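Local coordinates for sugar-binding transcriptional regulator, LacI family (Enterococcus faecalis, PDB 3CS3), which probably regulates transcription as a LacI-family repressor, binding DNA in a way that responds to a small sugar-like effector, at residues 14-17 with 22-25; 96-101 with 236-241; 131-136 with 182-187; 53-58 with 79-84. All coordinates share one frame; numbering follows the deposited sequence.

Contact 1: residues 14-17 with 22-25; sequences YLAD and FYGE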
loop_
_atom_site.group_PDB
_atom_site.type_symbol
_atom_site.label_atom_id
_atom_site.label_comp_id
_atom_site.label_asym_id
_atom_site.label_seq_id
_atom_site.Cartn_x
_atom_site.Cartn_y
_atom_site.Cartn_z
ATOM N N TYR A 14 13.016 -2.254 -5.407
ATOM C CA TYR A 14 13.082 -0.836 -5.072
ATOM C C TYR A 14 11.873 -0.083 -5.608
ATOM O O TYR A 14 11.736 0.129 -6.814
ATOM C CB TYR A 14 14.413 -0.228 -5.541
ATOM C CG TYR A 14 15.587 -0.777 -4.763
ATOM C CD1 TYR A 14 16.017 -0.156 -3.592
ATOM C CD2 TYR A 14 16.238 -1.947 -5.170
ATOM C CE1 TYR A 14 17.074 -0.665 -2.859
ATOM C CE2 TYR A 14 17.294 -2.467 -4.442
ATOM C CZ TYR A 14 17.709 -1.816 -3.289
ATOM O OH TYR A 14 18.756 -2.319 -2.556
ATOM N N LEU A 15 10.980 0.274 -4.689
ATOM C CA LEU A 15 9.733 0.961 -5.017
ATOM C C LEU A 15 9.803 2.420 -4.600
ATOM O O LEU A 15 10.642 2.797 -3.788
ATOM C CB LEU A 15 8.535 0.266 -4.366
ATOM C CG LEU A 15 8.303 -1.211 -4.717
ATOM C CD1 LEU A 15 7.051 -1.692 -4.025
ATOM C CD2 LEU A 15 8.216 -1.469 -6.234
ATOM N N ALA A 16 8.920 3.232 -5.170
ATOM C CA ALA A 16 8.914 4.674 -4.934
ATOM C C ALA A 16 7.935 5.103 -3.838
ATOM O O ALA A 16 8.052 6.202 -3.292
ATOM C CB ALA A 16 8.608 5.397 -6.224
ATOM N N ASP A 17 6.995 4.219 -3.519
ATOM C CA ASP A 17 5.876 4.494 -2.599
ATOM C C ASP A 17 4.955 5.668 -2.961
ATOM O O ASP A 17 4.570 6.469 -2.105
ATOM C CB ASP A 17 6.294 4.515 -1.117
ATOM C CG ASP A 17 5.964 3.209 -0.397
ATOM O OD1 ASP A 17 5.358 3.268 0.694
ATOM O OD2 ASP A 17 6.297 2.123 -0.924
ATOM N N PHE A 22 -1.245 -0.240 -6.805
ATOM C CA PHE A 22 -0.936 -1.436 -7.593
ATOM C C PHE A 22 0.182 -2.309 -7.009
ATOM O O PHE A 22 0.391 -3.432 -7.487
ATOM C CB PHE A 22 -0.698 -1.106 -9.081
ATOM C CG PHE A 22 0.548 -0.301 -9.353
ATOM C CD1 PHE A 22 0.502 1.089 -9.378
ATOM C CD2 PHE A 22 1.760 -0.931 -9.625
ATOM C CE1 PHE A 22 1.645 1.834 -9.642
ATOM C CE2 PHE A 22 2.904 -0.191 -9.881
ATOM C CZ PHE A 22 2.847 1.195 -9.892
ATOM N N TYR A 23 0.886 -1.795 -5.993
ATOM C CA TYR A 23 2.066 -2.469 -5.423
ATOM C C TYR A 23 1.766 -3.839 -4.849
ATOM O O TYR A 23 2.507 -4.780 -5.102
ATOM C CB TYR A 23 2.762 -1.626 -4.349
ATOM C CG TYR A 23 3.638 -0.517 -4.880
ATOM C CD1 TYR A 23 4.125 -0.544 -6.189
ATOM C CD2 TYR A 23 3.997 0.555 -4.066
ATOM C CE1 TYR A 23 4.930 0.480 -6.678
ATOM C CE2 TYR A 23 4.801 1.585 -4.549
ATOM C CZ TYR A 23 5.266 1.538 -5.852
ATOM O OH TYR A 23 6.063 2.554 -6.331
ATOM N N GLY A 24 0.675 -3.940 -4.094
ATOM C CA GLY A 24 0.292 -5.182 -3.432
ATOM C C GLY A 24 0.193 -6.365 -4.377
ATOM O O GLY A 24 0.702 -7.447 -4.085
ATOM N N GLU A 25 -0.441 -6.149 -5.523
ATOM C CA GLU A 25 -0.646 -7.213 -6.500
ATOM C C GLU A 25 0.569 -7.400 -7.418
ATOM O O GLU A 25 0.783 -8.484 -7.966
ATOM C CB GLU A 25 -1.957 -7.007 -7.279
ATOM C CG GLU A 25 -2.343 -5.546 -7.545
ATOM C CD GLU A 25 -3.175 -4.906 -6.433
ATOM O OE1 GLU A 25 -4.247 -5.449 -6.096
ATOM O OE2 GLU A 25 -2.763 -3.844 -5.912
#
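L15 and Y23 approach with their CA atoms 8.4 Å apart where strand 10-15 runs out into a loop and, after F22 at the N-cap position, helix 23-35 begins. Strand 10-15, helix 23-35 and strand 40-45 form a beta-alpha-beta unit, and the contact is a worked example of how one tyrosine in the first turn of a helix can hold the chain that leads out of the preceding strand. L15 lies alongside the phenol, the two side chains sliding past each other in opposite directions. Its CD1 sits over the centre of one ring face, 3.7 Å from the centroid of the Y23 ring and only 9° off the normal, a CH-pi contact. L15 CD2 extends the cover to Y23 CE1 at 3.8 Å, while L15 CB reaches the hydroxyl end of the ring. With CG anti to its carbonyl carbon (chi1 -78°), Y23 sends its OH into the bend after the strand. There A16 N donates to Y23 OH at 3.2 Å with an N-H...O angle of 149°, and D17 N adds a weak bond to the same oxygen, so two successive amides converge on one hydroxyl. S45 OG grips L15 O and, weakly, D17 OD2, and L27 of the second subunit packs against D17. At the ring edge, D17 CA lies in the plane of the phenol, 3.7 Å from Y23 CE2.

Contact 2: residues 96-101 with 236-241; sequences RQVLLD and GMVAAE. With SO4 (sulfate ion), chain E; SO4 (sulfate ion), chain B.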
loop_
_atom_site.group_PDB
_atom_site.type_symbol
_atom_site.label_atom_id
_atom_site.label_comp_id
_atom_site.label_asym_id
_atom_site.label_seq_id
_atom_site.Cartn_x
_atom_site.Cartn_y
_atom_site.Cartn_z
ATOM N N ARG A 96 17.488 -5.629 -17.980
ATOM C CA ARG A 96 16.351 -5.859 -18.869
ATOM C C ARG A 96 15.164 -4.998 -18.467
ATOM O O ARG A 96 15.148 -4.452 -17.370
ATOM C CB ARG A 96 15.953 -7.333 -18.874
ATOM C CG ARG A 96 17.014 -8.245 -19.456
ATOM C CD ARG A 96 17.311 -7.946 -20.935
ATOM N NE ARG A 96 18.176 -8.994 -21.463
ATOM C CZ ARG A 96 19.505 -8.933 -21.476
ATOM N NH1 ARG A 96 20.131 -7.854 -21.023
ATOM N NH2 ARG A 96 20.208 -9.951 -21.948
ATOM N N GLN A 97 14.172 -4.891 -19.353
ATOM C CA GLN A 97 13.000 -4.040 -19.129
ATOM C C GLN A 97 11.717 -4.842 -19.135
ATOM O O GLN A 97 11.504 -5.657 -20.027
ATOM C CB GLN A 97 12.872 -2.981 -20.223
ATOM C CG GLN A 97 14.116 -2.180 -20.526
ATOM C CD GLN A 97 14.079 -1.562 -21.918
ATOM O OE1 GLN A 97 15.081 -1.034 -22.394
ATOM N NE2 GLN A 97 12.921 -1.625 -22.577
ATOM N N VAL A 98 10.860 -4.618 -18.143
ATOM C CA VAL A 98 9.467 -5.068 -18.222
ATOM C C VAL A 98 8.577 -3.849 -17.995
ATOM O O VAL A 98 8.306 -3.462 -16.861
ATOM C CB VAL A 98 9.113 -6.216 -17.231
ATOM C CG1 VAL A 98 7.706 -6.739 -17.515
ATOM C CG2 VAL A 98 10.105 -7.359 -17.335
ATOM N N LEU A 99 8.137 -3.244 -19.093
ATOM C CA LEU A 99 7.489 -1.935 -19.048
ATOM C C LEU A 99 6.009 -2.001 -19.381
ATOM O O LEU A 99 5.569 -2.902 -20.088
ATOM C CB LEU A 99 8.184 -0.979 -20.016
ATOM C CG LEU A 99 9.701 -0.809 -19.913
ATOM C CD1 LEU A 99 10.181 0.177 -20.956
ATOM C CD2 LEU A 99 10.121 -0.355 -18.524
ATOM N N LEU A 100 5.239 -1.047 -18.864
ATOM C CA LEU A 100 3.853 -0.896 -19.292
ATOM C C LEU A 100 3.824 -0.349 -20.708
ATOM O O LEU A 100 4.682 0.446 -21.095
ATOM C CB LEU A 100 3.079 0.054 -18.377
ATOM C CG LEU A 100 2.930 -0.292 -16.899
ATOM C CD1 LEU A 100 2.152 0.805 -16.199
ATOM C CD2 LEU A 100 2.256 -1.636 -16.714
ATOM N N ASP A 101 2.833 -0.781 -21.478
ATOM C CA ASP A 101 2.545 -0.175 -22.767
ATOM C C ASP A 101 1.861 1.184 -22.546
ATOM O O ASP A 101 0.631 1.304 -22.601
ATOM C CB ASP A 101 1.674 -1.117 -23.595
ATOM C CG ASP A 101 1.447 -0.621 -25.005
ATOM O OD1 ASP A 101 2.373 -0.021 -25.598
ATOM O OD2 ASP A 101 0.335 -0.846 -25.521
ATOM N N GLY A 236 4.534 -8.335 -12.293
ATOM C CA GLY A 236 5.415 -8.920 -11.287
ATOM C C GLY A 236 5.956 -10.311 -11.587
ATOM O O GLY A 236 7.118 -10.595 -11.307
ATOM N N MET A 237 5.113 -11.170 -12.157
ATOM C CA MET A 237 5.489 -12.536 -12.513
ATOM C C MET A 237 6.565 -12.554 -13.599
ATOM O O MET A 237 7.568 -13.262 -13.467
ATOM C CB MET A 237 4.263 -13.318 -12.986
ATOM C CG MET A 237 4.422 -14.836 -12.916
ATOM S SD MET A 237 3.730 -15.570 -11.415
ATOM C CE MET A 237 2.085 -15.987 -11.990
ATOM N N VAL A 238 6.344 -11.763 -14.652
ATOM C CA VAL A 238 7.277 -11.620 -15.775
ATOM C C VAL A 238 8.587 -10.964 -15.330
ATOM O O VAL A 238 9.663 -11.350 -15.796
ATOM C CB VAL A 238 6.626 -10.853 -16.974
ATOM C CG1 VAL A 238 7.635 -10.517 -18.045
ATOM C CG2 VAL A 238 5.510 -11.670 -17.584
ATOM N N ALA A 239 8.501 -9.994 -14.422
ATOM C CA ALA A 239 9.708 -9.356 -13.863
ATOM C C ALA A 239 10.552 -10.341 -13.059
ATOM O O ALA A 239 11.778 -10.352 -13.179
ATOM C CB ALA A 239 9.345 -8.161 -13.011
ATOM N N ALA A 240 9.879 -11.174 -12.264
ATOM C CA ALA A 240 10.526 -12.236 -11.486
ATOM C C ALA A 240 11.204 -13.298 -12.362
ATOM O O ALA A 240 12.314 -13.719 -12.063
ATOM C CB ALA A 240 9.530 -12.881 -10.547
ATOM N N GLU A 241 10.548 -13.717 -13.444
ATOM C CA GLU A 241 11.124 -14.725 -14.337
ATOM C C GLU A 241 12.279 -14.142 -15.150
ATOM O O GLU A 241 13.222 -14.850 -15.492
ATOM C CB GLU A 241 10.049 -15.369 -15.243
ATOM C CG GLU A 241 10.031 -14.916 -16.720
ATOM C CD GLU A 241 8.939 -15.582 -17.562
ATOM O OE1 GLU A 241 7.941 -16.086 -16.996
ATOM O OE2 GLU A 241 9.079 -15.591 -18.802
HETATM S S SO4 E . 18.376 -11.757 -24.317
HETATM O O1 SO4 E . 17.559 -10.548 -24.361
HETATM O O2 SO4 E . 18.601 -12.152 -22.929
HETATM O O3 SO4 E . 17.694 -12.836 -25.024
HETATM O O4 SO4 E . 19.658 -11.483 -24.960
HETATM S S SO4 B . 23.542 -9.400 -21.013
HETATM O O1 SO4 B . 24.953 -9.330 -21.377
HETATM O O2 SO4 B . 23.428 -9.497 -19.561
HETATM O O3 SO4 B . 22.865 -8.200 -21.492
HETATM O O4 SO4 B . 22.935 -10.580 -21.621
#
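V98 meets V238 methyl against methyl, V98 CG1 standing 3.8 Å from V238 CG1 as the two short side chains cross at a slant. The other branch, V98 CG2, rests on the helix backbone itself, 4.0 Å from A239 CA. V238 is the helix residue that faces the strand, and the small A239 beside it lets V98 CG2 come down onto the backbone, with the CA atoms of V98 and A239 just 6.1 Å apart. With CG1 anti to the backbone N in both valines (chi1 -172° for V98, 171° for V238), CG1 is the touching branch on each and V98 CG2 is left for A239. A second shell steadies the strand, for W235 NE1, one turn back on the helix, donates to V98 O. R96, on the same side of the strand, passes L246 and ends between two sulfate ions, probably taken from the crystallisation liquor. R96 NH2 bridges them, reaching O2 of the chain E sulfate at 2.9 Å and O4 of the chain B sulfate at 2.8 Å, while R96 NH1 holds the chain B sulfate through O3 at 2.8 Å. Backbone N atoms of N94 and A252 help to bind the ions. Further out, strand 95-100 runs between strands 82-85 and 255-262 of the mixed sheet, V98 also touching I257 and K242, and helix 232-247 packs on this part of the sheet.

Contact 3: residues 131-136 with 182-187; sequences YDSQER and FAFNDE. With GOL (glycerol), chain F.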
loop_
_atom_site.group_PDB
_atom_site.type_symbol
_atom_site.label_atom_id
_atom_site.label_comp_id
_atom_site.label_asym_id
_atom_site.label_seq_id
_atom_site.Cartn_x
_atom_site.Cartn_y
_atom_site.Cartn_z
ATOM N N TYR A 131 9.970 8.322 -17.017
ATOM C CA TYR A 131 9.719 7.753 -18.348
ATOM C C TYR A 131 8.250 7.485 -18.680
ATOM O O TYR A 131 7.817 7.743 -19.804
ATOM C CB TYR A 131 10.546 6.473 -18.509
ATOM C CG TYR A 131 10.206 5.595 -19.694
ATOM C CD1 TYR A 131 10.742 5.859 -20.952
ATOM C CD2 TYR A 131 9.381 4.478 -19.548
ATOM C CE1 TYR A 131 10.447 5.056 -22.041
ATOM C CE2 TYR A 131 9.074 3.669 -20.634
ATOM C CZ TYR A 131 9.615 3.962 -21.877
ATOM O OH TYR A 131 9.321 3.167 -22.961
ATOM N N ASP A 132 7.500 6.964 -17.707
ATOM C CA ASP A 132 6.107 6.560 -17.908
ATOM C C ASP A 132 5.212 7.737 -18.241
ATOM O O ASP A 132 4.321 7.623 -19.084
ATOM C CB ASP A 132 5.556 5.850 -16.668
ATOM C CG ASP A 132 5.940 4.376 -16.603
ATOM O OD1 ASP A 132 6.659 3.875 -17.496
ATOM O OD2 ASP A 132 5.502 3.714 -15.644
ATOM N N SER A 133 5.459 8.856 -17.564
ATOM C CA SER A 133 4.743 10.097 -17.803
ATOM C C SER A 133 5.142 10.717 -19.148
ATOM O O SER A 133 4.276 11.202 -19.874
ATOM C CB SER A 133 4.983 11.077 -16.655
ATOM O OG SER A 133 4.158 12.216 -16.787
ATOM N N GLN A 134 6.442 10.678 -19.472
ATOM C CA GLN A 134 6.979 11.148 -20.762
ATOM C C GLN A 134 6.320 10.476 -21.964
ATOM O O GLN A 134 5.896 11.150 -22.900
ATOM C CB GLN A 134 8.483 10.899 -20.847
ATOM C CG GLN A 134 9.345 11.813 -20.003
ATOM C CD GLN A 134 10.811 11.404 -20.004
ATOM O OE1 GLN A 134 11.179 10.326 -20.488
ATOM N NE2 GLN A 134 11.659 12.262 -19.454
ATOM N N GLU A 135 6.244 9.147 -21.923
ATOM C CA GLU A 135 5.598 8.355 -22.967
ATOM C C GLU A 135 4.110 8.645 -23.062
ATOM O O GLU A 135 3.575 8.759 -24.163
ATOM C CB GLU A 135 5.787 6.864 -22.693
ATOM C CG GLU A 135 7.201 6.394 -22.826
ATOM C CD GLU A 135 7.594 6.141 -24.260
ATOM O OE1 GLU A 135 7.068 5.174 -24.859
ATOM O OE2 GLU A 135 8.435 6.903 -24.782
ATOM N N ARG A 136 3.455 8.745 -21.901
ATOM C CA ARG A 136 2.027 9.030 -21.824
ATOM C C ARG A 136 1.725 10.421 -22.366
ATOM O O ARG A 136 0.743 10.607 -23.075
ATOM C CB ARG A 136 1.510 8.887 -20.390
ATOM C CG ARG A 136 1.139 7.466 -19.997
ATOM C CD ARG A 136 1.007 7.298 -18.482
ATOM N NE ARG A 136 1.411 5.951 -18.080
ATOM C CZ ARG A 136 1.436 5.493 -16.831
ATOM N NH1 ARG A 136 1.070 6.265 -15.813
ATOM N NH2 ARG A 136 1.829 4.251 -16.604
ATOM N N PHE A 182 -7.434 13.953 -17.878
ATOM C CA PHE A 182 -6.751 12.673 -17.977
ATOM C C PHE A 182 -5.677 12.665 -16.898
ATOM O O PHE A 182 -4.654 13.342 -17.021
ATOM C CB PHE A 182 -6.180 12.457 -19.383
ATOM C CG PHE A 182 -5.403 11.171 -19.556
ATOM C CD1 PHE A 182 -5.698 10.027 -18.807
ATOM C CD2 PHE A 182 -4.398 11.093 -20.517
ATOM C CE1 PHE A 182 -4.970 8.851 -18.977
ATOM C CE2 PHE A 182 -3.672 9.914 -20.702
ATOM C CZ PHE A 182 -3.959 8.792 -19.931
ATOM N N ALA A 183 -5.957 11.933 -15.818
ATOM C CA ALA A 183 -5.010 11.748 -14.723
ATOM C C ALA A 183 -4.109 10.581 -15.088
ATOM O O ALA A 183 -4.592 9.538 -15.524
ATOM C CB ALA A 183 -5.738 11.479 -13.434
ATOM N N PHE A 184 -2.802 10.766 -14.933
ATOM C CA PHE A 184 -1.827 9.793 -15.436
ATOM C C PHE A 184 -1.701 8.578 -14.521
ATOM O O PHE A 184 -1.164 7.546 -14.933
ATOM C CB PHE A 184 -0.464 10.451 -15.714
ATOM C CG PHE A 184 -0.378 11.163 -17.059
ATOM C CD1 PHE A 184 0.864 11.445 -17.626
ATOM C CD2 PHE A 184 -1.531 11.536 -17.765
ATOM C CE1 PHE A 184 0.961 12.107 -18.852
ATOM C CE2 PHE A 184 -1.442 12.192 -18.993
ATOM C CZ PHE A 184 -0.195 12.471 -19.542
ATOM N N ASN A 185 -2.183 8.712 -13.283
ATOM C CA ASN A 185 -2.545 7.546 -12.478
ATOM C C ASN A 185 -3.812 7.717 -11.648
ATOM O O ASN A 185 -4.294 8.839 -11.467
ATOM C CB ASN A 185 -1.359 6.964 -11.681
ATOM C CG ASN A 185 -0.977 7.779 -10.443
ATOM O OD1 ASN A 185 -1.576 8.804 -10.100
ATOM N ND2 ASN A 185 0.046 7.293 -9.757
ATOM N N ASP A 186 -4.338 6.586 -11.168
ATOM C CA ASP A 186 -5.552 6.517 -10.351
ATOM C C ASP A 186 -5.439 7.263 -9.025
ATOM O O ASP A 186 -6.421 7.803 -8.539
ATOM C CB ASP A 186 -5.929 5.058 -10.072
ATOM C CG ASP A 186 -6.842 4.460 -11.143
ATOM O OD1 ASP A 186 -6.933 5.007 -12.265
ATOM O OD2 ASP A 186 -7.480 3.427 -10.853
ATOM N N GLU A 187 -4.244 7.289 -8.449
ATOM C CA GLU A 187 -4.021 7.978 -7.179
ATOM C C GLU A 187 -4.181 9.482 -7.277
ATOM O O GLU A 187 -4.776 10.090 -6.385
ATOM C CB GLU A 187 -2.645 7.657 -6.627
ATOM C CG GLU A 187 -2.471 6.210 -6.268
ATOM C CD GLU A 187 -1.026 5.824 -6.292
ATOM O OE1 GLU A 187 -0.221 6.565 -5.684
ATOM O OE2 GLU A 187 -0.703 4.803 -6.934
HETATM C C1 GOL F . 1.985 5.124 -12.061
HETATM O O1 GOL F . 1.299 4.988 -10.836
HETATM C C2 GOL F . 2.046 3.759 -12.740
HETATM O O2 GOL F . 1.354 3.778 -13.973
HETATM C C3 GOL F . 3.482 3.287 -12.906
HETATM O O3 GOL F . 4.317 4.355 -13.304
#
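The F184 ring carries R136 CB over one face, 4.0 Å from the ring centroid in a CH-pi contact, and has S133 OG at its edge, 3.5 Å from F184 CD1. F184 in turn sets CD2 over a face of the F182 ring. The second flat group is the R136 guanidinium: D132 CB lies above one face near its rim, F212 makes a cation-pi contact with it, and glycerol O2 comes in at the edge near its plane. R136 NH2 donates to that oxygen at 2.7 Å, and R136 NH1 adds a weak bond. The same glycerol, probably from the crystallisation liquor, gives its O3 to D132 OD2 at 2.7 Å and receives N185 ND2 on O1 at 2.8 Å, with an N-H...O angle of 173°. N185, R136 and D132 thus take one hydroxyl each, and D213 OD1 adds a further bond. A polar set of this kind, gripping a polyol between the subdomains, is consistent with the effector pocket of LacI-family proteins. N102 is the second-shell positioner, bonded to both D132 OD1 and R136 NH2. N185, with CG between its backbone N and carbonyl carbon (chi1 76°), turns OD1 onto M188 N as N-cap of helix 186-196. Helix 131-146 thus packs against the end of strand 179-183, itself flanked by strands 121-125 and 207-210, with helix 102-115 touching F182.

Contact 4: residues 53-58 with 79-84; sequences IPEKMV and RGHSIV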
loop_
_atom_site.group_PDB
_atom_site.type_symbol
_atom_site.label_atom_id
_atom_site.label_comp_id
_atom_site.label_asym_id
_atom_site.label_seq_id
_atom_site.Cartn_x
_atom_site.Cartn_y
_atom_site.Cartn_z
ATOM N N ILE A 53 22.429 0.183 -0.875
ATOM C CA ILE A 53 22.086 -1.101 -1.448
ATOM C C ILE A 53 22.979 -2.137 -0.771
ATOM O O ILE A 53 24.208 -2.061 -0.884
ATOM C CB ILE A 53 22.345 -1.133 -2.970
ATOM C CG1 ILE A 53 21.645 0.035 -3.673
ATOM C CG2 ILE A 53 21.898 -2.462 -3.551
ATOM C CD1 ILE A 53 22.259 0.400 -5.018
ATOM N N PRO A 54 22.370 -3.095 -0.040
ATOM C CA PRO A 54 23.137 -4.218 0.513
ATOM C C PRO A 54 23.606 -5.173 -0.595
ATOM O O PRO A 54 23.012 -6.236 -0.807
ATOM C CB PRO A 54 22.144 -4.893 1.468
ATOM C CG PRO A 54 20.792 -4.495 0.976
ATOM C CD PRO A 54 20.940 -3.158 0.323
ATOM N N GLU A 55 24.679 -4.781 -1.284
ATOM C CA GLU A 55 25.174 -5.494 -2.463
ATOM C C GLU A 55 25.865 -6.812 -2.095
ATOM O O GLU A 55 25.997 -7.711 -2.931
ATOM C CB GLU A 55 26.072 -4.573 -3.309
ATOM C CG GLU A 55 27.549 -4.527 -2.933
ATOM C CD GLU A 55 28.421 -5.284 -3.921
ATOM O OE1 GLU A 55 28.902 -6.386 -3.577
ATOM O OE2 GLU A 55 28.618 -4.778 -5.048
ATOM N N LYS A 56 26.280 -6.919 -0.833
ATOM C CA LYS A 56 26.846 -8.146 -0.281
ATOM C C LYS A 56 25.756 -9.012 0.358
ATOM O O LYS A 56 26.056 -9.943 1.106
ATOM C CB LYS A 56 27.925 -7.810 0.757
ATOM C CG LYS A 56 29.156 -7.111 0.197
ATOM C CD LYS A 56 30.085 -6.649 1.313
ATOM C CE LYS A 56 31.311 -5.927 0.761
ATOM N NZ LYS A 56 30.977 -4.613 0.137
ATOM N N MET A 57 24.494 -8.702 0.063
ATOM C CA MET A 57 23.353 -9.374 0.689
ATOM C C MET A 57 22.149 -9.563 -0.247
ATOM O O MET A 57 21.151 -10.180 0.130
ATOM C CB MET A 57 22.942 -8.629 1.966
ATOM C CG MET A 57 23.649 -9.122 3.233
ATOM S SD MET A 57 24.102 -7.817 4.398
ATOM C CE MET A 57 25.403 -6.949 3.512
ATOM N N VAL A 58 22.257 -9.042 -1.467
ATOM C CA VAL A 58 21.188 -9.137 -2.462
ATOM C C VAL A 58 21.759 -9.572 -3.816
ATOM O O VAL A 58 22.761 -9.020 -4.282
ATOM C CB VAL A 58 20.367 -7.801 -2.528
ATOM C CG1 VAL A 58 19.926 -7.445 -3.935
ATOM C CG2 VAL A 58 19.164 -7.869 -1.597
ATOM N N ARG A 79 29.009 -4.183 -11.371
ATOM C CA ARG A 79 29.561 -4.992 -10.280
ATOM C C ARG A 79 28.976 -6.415 -10.217
ATOM O O ARG A 79 29.012 -7.062 -9.166
ATOM C CB ARG A 79 29.383 -4.278 -8.933
ATOM C CG ARG A 79 30.374 -3.152 -8.685
ATOM C CD ARG A 79 30.371 -2.715 -7.224
ATOM N NE ARG A 79 29.154 -1.993 -6.858
ATOM C CZ ARG A 79 28.991 -0.677 -6.975
ATOM N NH1 ARG A 79 29.970 0.086 -7.448
ATOM N NH2 ARG A 79 27.841 -0.120 -6.615
ATOM N N GLY A 80 28.434 -6.888 -11.339
ATOM C CA GLY A 80 27.975 -8.272 -11.465
ATOM C C GLY A 80 26.521 -8.563 -11.127
ATOM O O GLY A 80 26.053 -9.686 -11.339
ATOM N N HIS A 81 25.803 -7.567 -10.606
ATOM C CA HIS A 81 24.395 -7.751 -10.242
ATOM C C HIS A 81 23.467 -7.575 -11.436
ATOM O O HIS A 81 23.642 -6.661 -12.244
ATOM C CB HIS A 81 23.978 -6.788 -9.135
ATOM C CG HIS A 81 24.717 -6.984 -7.850
ATOM N ND1 HIS A 81 25.858 -6.278 -7.534
ATOM C CD2 HIS A 81 24.469 -7.793 -6.794
ATOM C CE1 HIS A 81 26.284 -6.648 -6.339
ATOM N NE2 HIS A 81 25.459 -7.567 -5.869
ATOM N N SER A 82 22.476 -8.457 -11.530
ATOM C CA SER A 82 21.470 -8.391 -12.585
ATOM C C SER A 82 20.318 -7.489 -12.172
ATOM O O SER A 82 19.900 -7.509 -11.018
ATOM C CB SER A 82 20.953 -9.790 -12.894
ATOM O OG SER A 82 21.958 -10.539 -13.539
ATOM N N ILE A 83 19.806 -6.697 -13.112
ATOM C CA ILE A 83 18.726 -5.749 -12.816
ATOM C C ILE A 83 17.584 -5.799 -13.840
ATOM O O ILE A 83 17.820 -5.833 -15.039
ATOM C CB ILE A 83 19.264 -4.289 -12.676
ATOM C CG1 ILE A 83 20.291 -4.193 -11.543
ATOM C CG2 ILE A 83 18.132 -3.316 -12.373
ATOM C CD1 ILE A 83 21.301 -3.116 -11.729
ATOM N N VAL A 84 16.347 -5.822 -13.353
ATOM C CA VAL A 84 15.181 -5.597 -14.206
ATOM C C VAL A 84 14.538 -4.246 -13.861
ATOM O O VAL A 84 14.187 -3.988 -12.712
ATOM C CB VAL A 84 14.163 -6.763 -14.125
ATOM C CG1 VAL A 84 12.923 -6.454 -14.935
ATOM C CG2 VAL A 84 14.798 -8.041 -14.653
#
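H81 makes the tight half of this contact by pushing its ring, edge first, into the loop at E55. H81 NE2 donates to E55 O at 3.0 Å with an N-H...O angle of 143°, meeting a lone pair of that oxygen in the carbonyl plane. Next to it on the same ring edge, H81 CD2 lies 3.3 Å from V58 O. The E55 side chain curls round to the CE1 edge of the imidazole: with CG between its backbone N and carbonyl carbon (chi1 87°), it brings OE2 to 3.3 Å from H81 CE1, carboxylate and ring nearly perpendicular at 88°. F76 stacks on the same imidazole, fixing its rotation further. Because NE2 is the donor, a proton there is implied; the nearby carboxylate might also favour a second one on ND1, although the charge is not seen. The residues belong to two connections in the parallel part of the mixed, Rossmann-like sheet. Segment 53-58 is in the loop that leads into strand 60-64, and 79-84 runs from the turn after helix 70-78 into strand 82-85, completing a beta-alpha-beta crossover. P54 is the centre of an inverse gamma turn just ahead of E55, and G80 takes left-handed backbone angles just ahead of H81. The solvent side is looser. R79, exposed, crosses E55 at about a right angle, its NE making a weak salt-bridge bond to E55 OE2 at 3.4 Å, while R79 CD lies 3.5 Å from that oxygen. M57, whose side chain leads away from H81, packs against F52 of the second subunit.

Overall arrangement
From the N terminus, contact 1 closes a four-residue loop between strand 10-15 and helix 23-35. Contact 4 follows, joining the loop before strand 60-64 to the turn entering strand 82-85; Y14 packs on I53 and P54, so the two touch. Contact 2 then opens on the next strand and closes 135 residues later on helix 232-247, with V98 CG2 against V84 of contact 4. Contact 3 falls wholly within that long excursion, and none of the four cross. Contacts 1, 2 and 4 all reach the seven-stranded sheet, whereas contact 3 belongs to the four-stranded one; L99 and L100 packing on Y131 and R136 join the two halves.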